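Side-chain contacts in proline dehydrogenase (Deinococcus radiodurans, PDB 4H6Q), which oxidises L-proline to delta-1-pyrroline-5-carboxylate with FAD as cofactor, passing the electrons to a quinone in the first step of proline breakdown to glutamate: residues S44-V49 against H89-K94; D80-I85 against I124-E129; H220-N225 against L245-G250; D239-V244 against Q267-A272. All coordinates share one frame; numbering follows the deposited sequence.

Contact 1: S44-V49 against H89-K94; sequences SAIQAV and HAAGIK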
loop_
_atom_site.group_PDB
_atom_site.type_symbol
_atom_site.label_atom_id
_atom_site.label_comp_id
_atom_site.label_asym_id
_atom_site.label_seq_id
_atom_site.Cartn_x
_atom_site.Cartn_y
_atom_site.Cartn_z
ATOM N N SER A 44 1.787 14.111 12.956
ATOM C CA SER A 44 2.525 12.975 13.457
ATOM C C SER A 44 3.007 12.122 12.290
ATOM O O SER A 44 4.099 11.550 12.350
ATOM C CB SER A 44 1.706 12.134 14.465
ATOM O OG SER A 44 0.573 11.479 13.868
ATOM N N ALA A 45 2.217 12.030 11.216
ATOM C CA ALA A 45 2.619 11.231 10.081
ATOM C C ALA A 45 3.809 11.895 9.334
ATOM O O ALA A 45 4.754 11.219 8.918
ATOM C CB ALA A 45 1.409 11.043 9.118
ATOM N N ILE A 46 3.735 13.206 9.140
ATOM C CA ILE A 46 4.800 13.933 8.451
ATOM C C ILE A 46 6.107 13.807 9.245
ATOM O O ILE A 46 7.193 13.560 8.685
ATOM C CB ILE A 46 4.421 15.424 8.276
ATOM C CG1 ILE A 46 3.183 15.576 7.369
ATOM C CG2 ILE A 46 5.630 16.278 7.813
ATOM C CD1 ILE A 46 3.330 14.928 6.012
ATOM N N GLN A 47 6.030 13.961 10.564
ATOM C CA GLN A 47 7.219 13.798 11.416
ATOM C C GLN A 47 7.817 12.382 11.282
ATOM O O GLN A 47 9.057 12.220 11.228
ATOM C CB GLN A 47 6.904 14.106 12.880
ATOM C CG GLN A 47 6.711 15.613 13.133
ATOM C CD GLN A 47 6.058 15.937 14.468
ATOM O OE1 GLN A 47 5.570 15.042 15.170
ATOM N NE2 GLN A 47 6.022 17.231 14.820
ATOM N N ALA A 48 6.959 11.366 11.190
ATOM C CA ALA A 48 7.458 10.011 11.055
ATOM C C ALA A 48 8.115 9.819 9.704
ATOM O O ALA A 48 9.140 9.129 9.609
ATOM C CB ALA A 48 6.318 8.988 11.272
ATOM N N VAL A 49 7.552 10.384 8.624
ATOM C CA VAL A 49 8.210 10.296 7.324
ATOM C C VAL A 49 9.553 11.026 7.316
ATOM O O VAL A 49 10.536 10.503 6.779
ATOM C CB VAL A 49 7.312 10.807 6.183
ATOM C CG1 VAL A 49 8.083 10.826 4.830
ATOM C CG2 VAL A 49 6.091 9.915 6.062
ATOM N N HIS A 89 3.377 17.921 0.659
ATOM C CA HIS A 89 4.020 18.811 -0.309
ATOM C C HIS A 89 4.586 20.057 0.384
ATOM O O HIS A 89 5.709 20.486 0.061
ATOM C CB HIS A 89 3.015 19.159 -1.416
ATOM C CG HIS A 89 3.507 20.197 -2.379
ATOM N ND1 HIS A 89 4.595 19.993 -3.211
ATOM C CD2 HIS A 89 3.071 21.460 -2.639
ATOM C CE1 HIS A 89 4.820 21.087 -3.936
ATOM N NE2 HIS A 89 3.906 21.996 -3.609
ATOM N N ALA A 90 3.822 20.687 1.279
ATOM C CA ALA A 90 4.281 21.924 1.925
ATOM C C ALA A 90 5.500 21.674 2.804
ATOM O O ALA A 90 6.283 22.593 3.010
ATOM C CB ALA A 90 3.146 22.565 2.741
ATOM N N ALA A 91 5.676 20.427 3.271
ATOM C CA ALA A 91 6.797 20.029 4.118
ATOM C C ALA A 91 8.016 19.597 3.288
ATOM O O ALA A 91 9.092 19.295 3.815
ATOM C CB ALA A 91 6.396 18.931 5.094
ATOM N N GLY A 92 7.851 19.588 1.972
ATOM C CA GLY A 92 8.916 19.139 1.090
ATOM C C GLY A 92 8.993 17.645 0.883
ATOM O O GLY A 92 10.049 17.118 0.520
ATOM N N ILE A 93 7.889 16.955 1.144
ATOM C CA ILE A 93 7.834 15.518 0.896
ATOM C C ILE A 93 7.045 15.281 -0.392
ATOM O O ILE A 93 5.925 15.776 -0.531
ATOM C CB ILE A 93 7.120 14.816 2.058
ATOM C CG1 ILE A 93 7.910 15.023 3.367
ATOM C CG2 ILE A 93 6.947 13.324 1.764
ATOM C CD1 ILE A 93 7.157 14.645 4.614
ATOM N N LYS A 94 7.625 14.568 -1.364
ATOM C CA LYS A 94 6.907 14.200 -2.578
ATOM C C LYS A 94 5.748 13.292 -2.153
ATOM O O LYS A 94 5.949 12.274 -1.530
ATOM C CB LYS A 94 7.844 13.474 -3.553
ATOM C CG LYS A 94 7.414 13.495 -5.018
ATOM C CD LYS A 94 8.491 12.771 -5.921
ATOM C CE LYS A 94 8.556 13.355 -7.295
ATOM N NZ LYS A 94 9.609 14.410 -7.326
#
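Ile46 and Val49 meet Ala91 and Ile93 without any ring or other flat group between them; the nearby ring of His89 stacks instead on Tyr130. What touches is methyl on methyl, joining helix 42-54 to the end of helix 71-90 on the outside of the beta8-alpha8 barrel. Ile93 supplies the central group: its CD1 lies 3.9 Å from Val49 CG1, and Ile93 CG2 adds a second touch at 4.1 Å from the same methyl. The two side chains slant across each other. CG1 of Ile93 stands beside its own backbone N (chi1 -62°) and the chain then runs on extended, which carries CD1 over to helix 42-54. Ile46 CG2 lies 3.9 Å from both Ala91 CB and Ile93 CD1, although Ile46 was modelled in two conformers and these distances hold for one of them. The short side chain of Ala91 lets Ile46 CG2 come down on its CB beside the turn, where Gly92, with positive phi, completes a Schellman motif. Behind Val49, Leu281 and Leu61 of two barrel strands carry the apolar layer inward. With no hydrogen bond or charge across the contact, shape and the hydrophobic effect hold it, interactions that make no directional demand and suit branched aliphatic residues.

Contact 2: D80-I85 against I124-E129; sequences DVIKLI and IAKAKE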
loop_
_atom_site.group_PDB
_atom_site.type_symbol
_atom_site.label_atom_id
_atom_site.label_comp_id
_atom_site.label_asym_id
_atom_site.label_seq_id
_atom_site.Cartn_x
_atom_site.Cartn_y
_atom_site.Cartn_z
ATOM N N ASP A 80 -9.862 14.563 3.259
ATOM C CA ASP A 80 -8.794 14.410 4.216
ATOM C C ASP A 80 -7.515 13.841 3.637
ATOM O O ASP A 80 -6.415 14.249 4.033
ATOM C CB ASP A 80 -9.278 13.588 5.401
ATOM C CG ASP A 80 -10.300 14.312 6.256
ATOM O OD1 ASP A 80 -10.364 15.552 6.210
ATOM O OD2 ASP A 80 -11.001 13.622 7.033
ATOM N N VAL A 81 -7.632 12.977 2.641
ATOM C CA VAL A 81 -6.444 12.514 1.900
ATOM C C VAL A 81 -5.820 13.665 1.094
ATOM O O VAL A 81 -4.585 13.807 1.075
ATOM C CB VAL A 81 -6.776 11.315 0.980
ATOM C CG1 VAL A 81 -5.566 10.916 0.149
ATOM C CG2 VAL A 81 -7.275 10.110 1.813
ATOM N N ILE A 82 -6.665 14.515 0.491
ATOM C CA ILE A 82 -6.144 15.707 -0.189
ATOM C C ILE A 82 -5.442 16.628 0.799
ATOM O O ILE A 82 -4.375 17.182 0.474
ATOM C CB ILE A 82 -7.237 16.370 -1.022
ATOM C CG1 ILE A 82 -7.540 15.449 -2.208
ATOM C CG2 ILE A 82 -6.841 17.777 -1.513
ATOM C CD1 ILE A 82 -8.862 15.694 -2.985
ATOM N N LYS A 83 -5.992 16.825 2.013
ATOM C CA LYS A 83 -5.318 17.657 3.024
ATOM C C LYS A 83 -3.954 17.062 3.360
ATOM O O LYS A 83 -2.956 17.783 3.546
ATOM C CB LYS A 83 -6.158 17.758 4.308
ATOM C CG LYS A 83 -7.386 18.606 4.148
ATOM C CD LYS A 83 -8.167 18.643 5.461
ATOM C CE LYS A 83 -9.540 19.310 5.282
ATOM N NZ LYS A 83 -9.937 19.355 3.825
ATOM N N LEU A 84 -3.860 15.746 3.432
ATOM C CA LEU A 84 -2.579 15.080 3.675
ATOM C C LEU A 84 -1.588 15.372 2.564
ATOM O O LEU A 84 -0.420 15.671 2.817
ATOM C CB LEU A 84 -2.848 13.581 3.781
ATOM C CG LEU A 84 -1.612 12.686 3.757
ATOM C CD1 LEU A 84 -0.765 12.881 5.010
ATOM C CD2 LEU A 84 -2.051 11.223 3.554
ATOM N N ILE A 85 -2.023 15.226 1.316
ATOM C CA ILE A 85 -1.133 15.489 0.173
ATOM C C ILE A 85 -0.646 16.941 0.196
ATOM O O ILE A 85 0.544 17.218 -0.059
ATOM C CB ILE A 85 -1.873 15.170 -1.158
ATOM C CG1 ILE A 85 -2.106 13.666 -1.278
ATOM C CG2 ILE A 85 -1.142 15.720 -2.361
ATOM C CD1 ILE A 85 -3.185 13.307 -2.326
ATOM N N ILE A 124 -5.686 11.616 -7.145
ATOM C CA ILE A 124 -4.542 11.399 -8.024
ATOM C C ILE A 124 -4.164 12.703 -8.736
ATOM O O ILE A 124 -2.969 13.002 -8.893
ATOM C CB ILE A 124 -4.818 10.282 -9.047
ATOM C CG1 ILE A 124 -5.106 8.958 -8.339
ATOM C CG2 ILE A 124 -3.616 10.160 -10.046
ATOM C CD1 ILE A 124 -5.801 7.948 -9.249
ATOM N N ALA A 125 -5.150 13.500 -9.155
ATOM C CA ALA A 125 -4.852 14.783 -9.807
ATOM C C ALA A 125 -4.014 15.662 -8.872
ATOM O O ALA A 125 -3.071 16.316 -9.320
ATOM C CB ALA A 125 -6.159 15.475 -10.204
ATOM N N LYS A 126 -4.357 15.708 -7.585
ATOM C CA LYS A 126 -3.640 16.539 -6.623
ATOM C C LYS A 126 -2.224 16.004 -6.413
ATOM O O LYS A 126 -1.232 16.786 -6.443
ATOM C CB LYS A 126 -4.420 16.677 -5.299
ATOM C CG LYS A 126 -3.799 17.607 -4.290
ATOM C CD LYS A 126 -3.537 19.009 -4.790
ATOM C CE LYS A 126 -4.823 19.755 -5.015
ATOM N NZ LYS A 126 -4.509 21.188 -5.126
ATOM N N ALA A 127 -2.075 14.697 -6.203
ATOM C CA ALA A 127 -0.739 14.124 -6.024
ATOM C C ALA A 127 0.090 14.389 -7.290
ATOM O O ALA A 127 1.256 14.804 -7.178
ATOM C CB ALA A 127 -0.802 12.627 -5.726
ATOM N N LYS A 128 -0.494 14.210 -8.481
ATOM C CA LYS A 128 0.259 14.415 -9.731
ATOM C C LYS A 128 0.694 15.871 -9.915
ATOM O O LYS A 128 1.789 16.145 -10.438
ATOM C CB LYS A 128 -0.588 13.992 -10.923
ATOM C CG LYS A 128 0.093 14.193 -12.289
ATOM C CD LYS A 128 -0.662 13.559 -13.427
ATOM C CE LYS A 128 0.012 13.887 -14.741
ATOM N NZ LYS A 128 -0.692 13.175 -15.863
ATOM N N GLU A 129 -0.109 16.837 -9.466
ATOM C CA GLU A 129 0.303 18.245 -9.552
ATOM C C GLU A 129 1.654 18.454 -8.876
ATOM O O GLU A 129 2.452 19.360 -9.260
ATOM C CB GLU A 129 -0.736 19.104 -8.848
ATOM C CG GLU A 129 -0.506 20.579 -8.975
ATOM C CD GLU A 129 -1.560 21.391 -8.249
ATOM O OE1 GLU A 129 -1.321 22.618 -8.103
ATOM O OE2 GLU A 129 -2.599 20.803 -7.840
#
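Ile82 and Ile85 present their CG2 methyls to the aliphatic part of Lys126, and the two isoleucines meet it differently: Ile82 crosses the lysine at about a right angle, Ile85 on a slant. Both methyls converge on one methylene, Lys126 CG, which is 3.8 Å from Ile85 CG2 and 4.1 Å from Ile82 CG2. Deeper in, Ile85 CG2 also rests on the backbone at Ala127 CA, 4.0 Å away, and Ile85 CD1 comes to 4.2 Å from Ala127 CB; the small alanine leaves room for the isoleucine. The short segments 80-85 and 124-129 run almost parallel, 3° apart with axes 9.8 Å from each other. Their helices flank one another on the outside of the beta8-alpha8 barrel, and Val97 of the intervening strand 96-99 touches Ile85 from the barrel side. Lys126 then bends at chi2 (55°) and chi3 (69°), which turns its ammonium away from the isoleucines toward Glu86, its salt-bridge partner one residue past Ile85, with a weak second bond to Glu129 OE2. Lysine thus serves both environments: its methylenes join the apolar seam, while its charge links the two helices through Glu86, the weak bond to Glu129 staying within one helix.

Contact 3: H220-N225 against L245-G250; sequences HLKAGN and LAHGIG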
loop_
_atom_site.group_PDB
_atom_site.type_symbol
_atom_site.label_atom_id
_atom_site.label_comp_id
_atom_site.label_asym_id
_atom_site.label_seq_id
_atom_site.Cartn_x
_atom_site.Cartn_y
_atom_site.Cartn_z
ATOM N N HIS A 220 7.110 -9.722 -13.026
ATOM C CA HIS A 220 6.971 -8.283 -13.163
ATOM C C HIS A 220 8.333 -7.641 -13.509
ATOM O O HIS A 220 8.413 -6.764 -14.391
ATOM C CB HIS A 220 6.372 -7.618 -11.909
ATOM C CG HIS A 220 5.494 -6.450 -12.245
ATOM N ND1 HIS A 220 4.438 -6.566 -13.144
ATOM C CD2 HIS A 220 5.472 -5.170 -11.786
ATOM C CE1 HIS A 220 3.806 -5.394 -13.202
ATOM N NE2 HIS A 220 4.405 -4.544 -12.382
ATOM N N LEU A 221 9.389 -8.106 -12.836
ATOM C CA LEU A 221 10.731 -7.602 -13.119
ATOM C C LEU A 221 11.184 -7.967 -14.530
ATOM O O LEU A 221 11.808 -7.153 -15.242
ATOM C CB LEU A 221 11.725 -8.147 -12.109
ATOM C CG LEU A 221 11.570 -7.592 -10.685
ATOM C CD1 LEU A 221 12.478 -8.386 -9.751
ATOM C CD2 LEU A 221 11.921 -6.079 -10.633
ATOM N N LYS A 222 10.887 -9.185 -14.977
ATOM C CA LYS A 222 11.323 -9.586 -16.317
ATOM C C LYS A 222 10.585 -8.758 -17.366
ATOM O O LYS A 222 11.126 -8.519 -18.477
ATOM C CB LYS A 222 11.067 -11.090 -16.563
ATOM C CG LYS A 222 12.054 -12.020 -15.866
ATOM C CD LYS A 222 11.668 -13.491 -16.144
ATOM C CE LYS A 222 12.353 -14.422 -15.174
ATOM N NZ LYS A 222 12.237 -15.847 -15.555
ATOM N N ALA A 223 9.347 -8.363 -17.038
ATOM C CA ALA A 223 8.534 -7.553 -17.946
ATOM C C ALA A 223 9.017 -6.106 -17.985
ATOM O O ALA A 223 8.545 -5.307 -18.800
ATOM C CB ALA A 223 7.036 -7.625 -17.543
ATOM N N GLY A 224 9.946 -5.760 -17.090
ATOM C CA GLY A 224 10.484 -4.404 -17.104
ATOM C C GLY A 224 9.598 -3.391 -16.392
ATOM O O GLY A 224 9.754 -2.158 -16.576
ATOM N N ASN A 225 8.687 -3.869 -15.539
ATOM C CA ASN A 225 7.790 -2.948 -14.841
ATOM C C ASN A 225 8.270 -2.662 -13.433
ATOM O O ASN A 225 8.907 -3.533 -12.812
ATOM C CB ASN A 225 6.403 -3.606 -14.768
ATOM C CG ASN A 225 5.836 -3.890 -16.122
ATOM O OD1 ASN A 225 5.977 -3.082 -17.033
ATOM N ND2 ASN A 225 5.203 -5.057 -16.273
ATOM N N LEU A 245 20.400 -9.705 -8.985
ATOM C CA LEU A 245 21.809 -9.819 -9.354
ATOM C C LEU A 245 21.980 -10.693 -10.600
ATOM O O LEU A 245 22.654 -10.299 -11.581
ATOM C CB LEU A 245 22.579 -10.403 -8.161
ATOM C CG LEU A 245 24.082 -10.683 -8.385
ATOM C CD1 LEU A 245 24.877 -9.426 -8.845
ATOM C CD2 LEU A 245 24.667 -11.262 -7.118
ATOM N N ALA A 246 21.335 -11.857 -10.619
ATOM C CA ALA A 246 21.506 -12.786 -11.742
ATOM C C ALA A 246 20.975 -12.218 -13.051
ATOM O O ALA A 246 21.472 -12.572 -14.124
ATOM C CB ALA A 246 20.794 -14.083 -11.460
ATOM N N HIS A 247 19.940 -11.378 -12.975
ATOM C CA HIS A 247 19.328 -10.809 -14.184
ATOM C C HIS A 247 19.828 -9.414 -14.567
ATOM O O HIS A 247 19.311 -8.817 -15.501
ATOM C CB HIS A 247 17.810 -10.816 -14.047
ATOM C CG HIS A 247 17.254 -12.207 -14.032
ATOM N ND1 HIS A 247 16.759 -12.830 -15.155
ATOM C CD2 HIS A 247 17.182 -13.119 -13.032
ATOM C CE1 HIS A 247 16.381 -14.063 -14.844
ATOM N NE2 HIS A 247 16.644 -14.272 -13.567
ATOM N N GLY A 248 20.853 -8.909 -13.871
ATOM C CA GLY A 248 21.407 -7.591 -14.201
ATOM C C GLY A 248 20.434 -6.439 -14.028
ATOM O O GLY A 248 20.525 -5.413 -14.721
ATOM N N ILE A 249 19.493 -6.570 -13.089
ATOM C CA ILE A 249 18.485 -5.545 -12.876
ATOM C C ILE A 249 19.019 -4.436 -11.971
ATOM O O ILE A 249 19.631 -4.706 -10.936
ATOM C CB ILE A 249 17.218 -6.206 -12.337
ATOM C CG1 ILE A 249 16.603 -7.065 -13.457
ATOM C CG2 ILE A 249 16.189 -5.157 -11.826
ATOM C CD1 ILE A 249 15.497 -7.954 -12.989
ATOM N N GLY A 250 18.843 -3.183 -12.360
ATOM C CA GLY A 250 19.389 -2.109 -11.546
ATOM C C GLY A 250 18.648 -1.914 -10.227
ATOM O O GLY A 250 17.425 -2.193 -10.116
#
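Leu221 and Ile249 share the same first torsion, chi1 -70° and -69°, with the branch beside the backbone N. In Ile249 the chain then continues extended, and this sends CD1 across to Leu221 CB, 3.9 Å away. That single methyl-to-methylene touch is the apolar heart of the contact, and Phe243 of helix 234-246 widens it by packing against Leu221, Lys222 and Ile249 alike. Nearer the surface, Lys222 stretches out fully beyond CG, so that its CE reaches 4.1 Å from His247 CE1; chain and ring cross at a slant. The imidazole also stacks on Phe243.

Both segments are helix ends followed by the run into a barrel strand, and both close with a Schellman motif. In one, Gly224 N bonds to Leu221 O at 3.0 Å and Asn225 N to His220 O at 3.1 Å; in the other, Gly248 N bonds to Leu245 O at 3.2 Å and Ile249 N to Val244 O. Glycine suits both positions because phi is positive there. After Gly224, Asn225 lays its CB over one face of the His220 ring, 3.2 Å above the plane and offset toward the rim. That buried ring is hydrogen-bonded at both nitrogens, to Pro186 O and to Arg178.

Lys222 NZ stays 5.1 Å from His247 NE2, too far for a bond. If the histidine were protonated the two charges would disfavour each other, so the pairing probably rests on contact of the CE methylene with the ring rather than on electrostatics.

Contact 4: D239-V244 against Q267-A272; sequences DVKRFV and QKQLAA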
loop_
_atom_site.group_PDB
_atom_site.type_symbol
_atom_site.label_atom_id
_atom_site.label_comp_id
_atom_site.label_asym_id
_atom_site.label_seq_id
_atom_site.Cartn_x
_atom_site.Cartn_y
_atom_site.Cartn_z
ATOM N N ASP A 239 16.066 -14.033 -1.750
ATOM C CA ASP A 239 15.917 -14.624 -3.083
ATOM C C ASP A 239 15.688 -13.523 -4.132
ATOM O O ASP A 239 16.160 -13.646 -5.264
ATOM C CB ASP A 239 14.762 -15.632 -3.120
ATOM C CG ASP A 239 14.828 -16.538 -4.309
ATOM O OD1 ASP A 239 15.940 -16.847 -4.790
ATOM O OD2 ASP A 239 13.751 -17.000 -4.730
ATOM N N VAL A 240 14.979 -12.447 -3.766
ATOM C CA VAL A 240 14.826 -11.310 -4.690
ATOM C C VAL A 240 16.185 -10.646 -4.964
ATOM O O VAL A 240 16.496 -10.327 -6.111
ATOM C CB VAL A 240 13.764 -10.300 -4.211
ATOM C CG1 VAL A 240 13.786 -9.010 -5.082
ATOM C CG2 VAL A 240 12.373 -10.968 -4.235
ATOM N N LYS A 241 17.007 -10.459 -3.925
ATOM C CA LYS A 241 18.343 -9.897 -4.117
ATOM C C LYS A 241 19.119 -10.761 -5.100
ATOM O O LYS A 241 19.819 -10.250 -6.009
ATOM C CB LYS A 241 19.148 -9.815 -2.811
ATOM C CG LYS A 241 18.578 -8.915 -1.745
ATOM C CD LYS A 241 19.588 -8.756 -0.634
ATOM C CE LYS A 241 18.961 -8.102 0.536
ATOM N NZ LYS A 241 19.856 -7.907 1.718
ATOM N N ARG A 242 19.024 -12.074 -4.937
ATOM C CA ARG A 242 19.711 -13.003 -5.808
ATOM C C ARG A 242 19.204 -12.886 -7.253
ATOM O O ARG A 242 20.004 -12.813 -8.196
ATOM C CB ARG A 242 19.396 -14.393 -5.263
ATOM C CG ARG A 242 20.003 -15.558 -6.026
ATOM C CD ARG A 242 19.251 -15.973 -7.299
ATOM N NE ARG A 242 17.831 -16.279 -7.050
ATOM C CZ ARG A 242 16.948 -16.532 -8.011
ATOM N NH1 ARG A 242 17.343 -16.491 -9.276
ATOM N NH2 ARG A 242 15.672 -16.766 -7.722
ATOM N N PHE A 243 17.888 -12.846 -7.435
ATOM C CA PHE A 243 17.281 -12.759 -8.766
ATOM C C PHE A 243 17.718 -11.486 -9.476
ATOM O O PHE A 243 18.123 -11.524 -10.658
ATOM C CB PHE A 243 15.773 -12.792 -8.623
ATOM C CG PHE A 243 15.034 -12.733 -9.941
ATOM C CD1 PHE A 243 14.649 -13.903 -10.594
ATOM C CD2 PHE A 243 14.731 -11.489 -10.523
ATOM C CE1 PHE A 243 13.963 -13.870 -11.805
ATOM C CE2 PHE A 243 14.018 -11.441 -11.738
ATOM C CZ PHE A 243 13.636 -12.649 -12.382
ATOM N N VAL A 244 17.681 -10.372 -8.763
ATOM C CA VAL A 244 18.077 -9.093 -9.366
ATOM C C VAL A 244 19.536 -9.115 -9.808
ATOM O O VAL A 244 19.873 -8.643 -10.915
ATOM C CB VAL A 244 17.792 -7.958 -8.338
ATOM C CG1 VAL A 244 18.520 -6.685 -8.609
ATOM C CG2 VAL A 244 16.252 -7.723 -8.261
ATOM N N GLN A 267 14.873 -2.861 7.327
ATOM C CA GLN A 267 14.643 -1.610 6.615
ATOM C C GLN A 267 15.962 -0.854 6.526
ATOM O O GLN A 267 16.362 -0.372 5.450
ATOM C CB GLN A 267 13.597 -0.758 7.325
ATOM C CG GLN A 267 12.189 -1.358 7.367
ATOM C CD GLN A 267 11.252 -0.617 8.277
ATOM O OE1 GLN A 267 11.459 0.563 8.595
ATOM N NE2 GLN A 267 10.172 -1.300 8.708
ATOM N N LYS A 268 16.640 -0.699 7.662
ATOM C CA LYS A 268 17.901 0.031 7.702
ATOM C C LYS A 268 19.022 -0.665 6.935
ATOM O O LYS A 268 19.801 0.011 6.228
ATOM C CB LYS A 268 18.284 0.287 9.157
ATOM C CG LYS A 268 17.337 1.322 9.816
ATOM C CD LYS A 268 17.737 1.553 11.293
ATOM C CE LYS A 268 16.735 2.440 12.061
ATOM N NZ LYS A 268 16.780 2.191 13.529
ATOM N N GLN A 269 19.157 -1.977 7.087
ATOM C CA GLN A 269 20.191 -2.748 6.418
ATOM C C GLN A 269 20.080 -2.677 4.913
ATOM O O GLN A 269 21.075 -2.450 4.201
ATOM C CB GLN A 269 20.161 -4.205 6.896
ATOM C CG GLN A 269 21.171 -5.149 6.118
ATOM C CD GLN A 269 20.810 -6.669 6.233
ATOM O OE1 GLN A 269 20.055 -7.078 7.109
ATOM N NE2 GLN A 269 21.371 -7.493 5.334
ATOM N N LEU A 270 18.881 -2.844 4.391
ATOM C CA LEU A 270 18.663 -2.787 2.940
ATOM C C LEU A 270 19.012 -1.410 2.383
ATOM O O LEU A 270 19.669 -1.301 1.323
ATOM C CB LEU A 270 17.201 -3.143 2.617
ATOM C CG LEU A 270 16.850 -4.612 2.846
ATOM C CD1 LEU A 270 15.332 -4.825 2.786
ATOM C CD2 LEU A 270 17.562 -5.450 1.812
ATOM N N ALA A 271 18.671 -0.346 3.096
ATOM C CA ALA A 271 19.020 0.995 2.633
ATOM C C ALA A 271 20.541 1.180 2.653
ATOM O O ALA A 271 21.143 1.781 1.738
ATOM C CB ALA A 271 18.370 2.027 3.550
ATOM N N ALA A 272 21.215 0.627 3.653
ATOM C CA ALA A 272 22.667 0.744 3.736
ATOM C C ALA A 272 23.346 -0.030 2.610
ATOM O O ALA A 272 24.442 0.298 2.210
ATOM C CB ALA A 272 23.175 0.272 5.117
#
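Lys241 lays the end of its side chain over the CD2 methyl of Leu270, joining two outer helices, 234-246 and 264-272, of the beta8-alpha8 barrel. The helices stand well apart here: the nearest CA atoms, those of Lys241 and Leu270, are 10.0 Å from each other, and a long side chain is needed to bridge the gap. Lysine is long enough to span it, and the extended chain, with chi2 to chi4 all near 180°, uses that length. The tightness of the touch, 3.3 Å between Lys241 CE and Leu270 CD2, is doubtful, since the lysine was modelled in two conformers and only one is described.

Leu270 also packs on Met258 and Val277 of the barrel strands, while its CD2 meets the lysine. Beside it, in the same lysine conformer and with the same caution, Lys241 NZ comes to 3.9 Å from Gln269 NE2, with the two side chains slanting past each other. Two donors cannot bond to one another, and Glu273, one turn further on, resolves the meeting: its OE1 forms a salt bridge with Lys241, and its OE2 accepts from Gln269. The carboxylate would offset the lysine's charge and probably fix the amide's position.

On the far side of helix 234-246, Phe243 stacks on Phe218, and Asp239 OD2 is bridged by Arg214 of helix 206-222. Arg242 takes the other oxygen side-on: NE at 3.0 Å and NH2 at 2.9 Å both donate to Asp239 OD1, which lies in the guanidinium plane, while both nitrogens approach it from one face of the carboxylate, about 40° out of its plane.

In the fold
All four contacts lie on the outer helical layer of the barrel, in two groups. Contacts 1 and 2 share helix 71-90; contacts 3 and 4 share helix 234-246 and touch through Phe243 and a probable backbone bond from Ile249 N to Val244 O. All are partly buried, but contact 2 has no exposed touching residue, contacts 1 and 4 have one each, and contact 3, the furthest from the chain's centre, has two of four. Contact 1 is wholly aliphatic, and contact 2 is built on the methylenes of a lysine. Contact 3 pairs an apolar touch with an exposed lysine-histidine one; contact 4 depends on a lysine and a shared glutamate. Contacts 1 and 3 involve helix ends closed by glycine, whereas 2 and 4 join helix to helix.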